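Local coordinates for SusD superfamily protein (Bacteroides fragilis NCTC 9343, PDB 3NQP) that probably binds glycans at the outer membrane of the bacterium, as part of nutrient uptake by the cell, at residues Leu174-Ser177 and Met178-Phe181. Residues are numbered along the deposited sequence; the frame is centred on the assembly and turned at random.
Sequences LNKS and MEYF
K176 and Y180, one helical turn apart, and K176 and E179, three residues apart, show how a single lysine can serve two neighbours at the edge of a helix, between solvent and helix 110-135. The electrostatic part is a salt bridge: K176 NZ lies 3.4 Å from E179 OE2, and as a hydrogen bond this is weak. The glutamate stretches out fully, CG anti to the backbone N (chi1 -175°), whereas the lysine bends at chi2 and again near its end, which carries its ammonium across to the carboxylate. With E179 exposed and K176 partly so, solvent probably weakens the attraction.

Apolar contact uses the same lysine. Its methylene CG lies near the CD2-CE2 bond of Y180, 3.7 Å from CE2 and 4.0 Å from CD2, the two side chains crossing at a slant, and CE follows more loosely, so the aliphatic stem packs beside the tyrosine while the charge goes to E179. M178 CG, anti to its carbonyl carbon, lies 3.4 Å from L174 O; beyond it the selenomethionine chain bends and leads away to T203 and M207. On the buried side, the F181 ring meets F115 edge-to-face.

S177, one turn before F181, is the buried polar group. Its OG is satisfied by hydrogen bonds with G118 O and T203 OG1, which join two neighbouring helices, and it also sits 3.2 Å from F181 CE2, oblique to that ring.

Beneath the side chains run four i to i+4 backbone bonds. M178 N reaches L174 O at 3.0 Å, Y180 N reaches K176 O at 2.9 Å, and the amides of E179 and F181 bond likewise to the carbonyls of N175 and S177. Together they form the last turns of helix 163-181, an α-helix packed against helices 110-135 and 200-216 in the helical, TPR-related framework characteristic of SusD-like proteins.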
loop_
_atom_site.group_PDB
_atom_site.type_symbol
_atom_site.label_atom_id
_atom_site.label_comp_id
_atom_site.label_asym_id
_atom_site.label_seq_id
_atom_site.Cartn_x
_atom_site.Cartn_y
_atom_site.Cartn_z
ATOM N N LEU A 174 11.326 -10.202 12.164
ATOM C CA LEU A 174 11.917 -8.911 11.845
ATOM C C LEU A 174 13.287 -8.785 12.537
ATOM O O LEU A 174 14.255 -8.305 11.942
ATOM C CB LEU A 174 11.012 -7.782 12.286
ATOM C CG LEU A 174 9.729 -7.623 11.441
ATOM C CD1 LEU A 174 8.691 -6.698 12.142
ATOM C CD2 LEU A 174 10.053 -7.114 10.038
ATOM N N ASN A 175 13.360 -9.193 13.792
ATOM C CA ASN A 175 14.643 -9.156 14.517
ATOM C C ASN A 175 15.694 -10.055 13.880
ATOM O O ASN A 175 16.832 -9.677 13.815
ATOM C CB ASN A 175 14.483 -9.536 16.000
ATOM C CG ASN A 175 13.822 -8.431 16.835
ATOM O OD1 ASN A 175 13.786 -7.248 16.458
ATOM N ND2 ASN A 175 13.318 -8.822 17.996
ATOM N N LYS A 176 15.309 -11.247 13.443
ATOM C CA LYS A 176 16.249 -12.148 12.781
ATOM C C LYS A 176 16.717 -11.517 11.453
ATOM O O LYS A 176 17.885 -11.586 11.130
ATOM C CB LYS A 176 15.612 -13.495 12.545
ATOM C CG LYS A 176 16.584 -14.657 12.505
ATOM C CD LYS A 176 17.212 -15.002 13.832
ATOM C CE LYS A 176 17.906 -16.390 13.767
ATOM N NZ LYS A 176 19.261 -16.399 14.373
ATOM N N SER A 177 15.791 -10.902 10.708
ATOM C CA SER A 177 16.129 -10.159 9.473
ATOM C C SER A 177 17.223 -9.145 9.775
ATOM O O SER A 177 18.225 -9.137 9.082
ATOM C CB SER A 177 14.910 -9.510 8.796
ATOM O OG SER A 177 15.262 -8.764 7.580
HETATM N N MSE A 178 17.055 -8.324 10.799
HETATM C CA MSE A 178 18.084 -7.313 11.137
HETATM C C MSE A 178 19.389 -8.020 11.572
HETATM O O MSE A 178 20.510 -7.555 11.295
HETATM C CB MSE A 178 17.603 -6.346 12.225
HETATM C CG MSE A 178 16.345 -5.599 11.952
HETATM SE SE MSE A 178 16.738 -4.350 10.462
HETATM C CE MSE A 178 18.033 -3.284 11.388
ATOM N N GLU A 179 19.264 -9.146 12.275
ATOM C CA GLU A 179 20.458 -9.792 12.758
ATOM C C GLU A 179 21.301 -10.276 11.597
ATOM O O GLU A 179 22.513 -10.116 11.587
ATOM C CB GLU A 179 20.085 -10.951 13.687
ATOM C CG GLU A 179 21.227 -11.635 14.359
ATOM C CD GLU A 179 20.729 -12.826 15.191
ATOM O OE1 GLU A 179 19.616 -12.731 15.770
ATOM O OE2 GLU A 179 21.425 -13.859 15.218
ATOM N N TYR A 180 20.652 -10.842 10.592
ATOM C CA TYR A 180 21.365 -11.314 9.417
ATOM C C TYR A 180 21.910 -10.175 8.553
ATOM O O TYR A 180 23.022 -10.266 8.081
ATOM C CB TYR A 180 20.484 -12.258 8.570
ATOM C CG TYR A 180 20.428 -13.669 9.058
ATOM C CD1 TYR A 180 21.539 -14.498 8.985
ATOM C CD2 TYR A 180 19.248 -14.195 9.564
ATOM C CE1 TYR A 180 21.498 -15.796 9.408
ATOM C CE2 TYR A 180 19.192 -15.508 9.993
ATOM C CZ TYR A 180 20.306 -16.307 9.922
ATOM O OH TYR A 180 20.209 -17.612 10.366
ATOM N N PHE A 181 21.136 -9.125 8.328
ATOM C CA PHE A 181 21.610 -8.000 7.511
ATOM C C PHE A 181 22.841 -7.301 8.160
ATOM O O PHE A 181 23.713 -6.756 7.463
ATOM C CB PHE A 181 20.487 -6.983 7.319
ATOM C CG PHE A 181 19.503 -7.306 6.187
ATOM C CD1 PHE A 181 19.947 -7.596 4.920
ATOM C CD2 PHE A 181 18.133 -7.192 6.384
ATOM C CE1 PHE A 181 19.049 -7.829 3.888
ATOM C CE2 PHE A 181 17.247 -7.460 5.381
ATOM C CZ PHE A 181 17.718 -7.793 4.116
#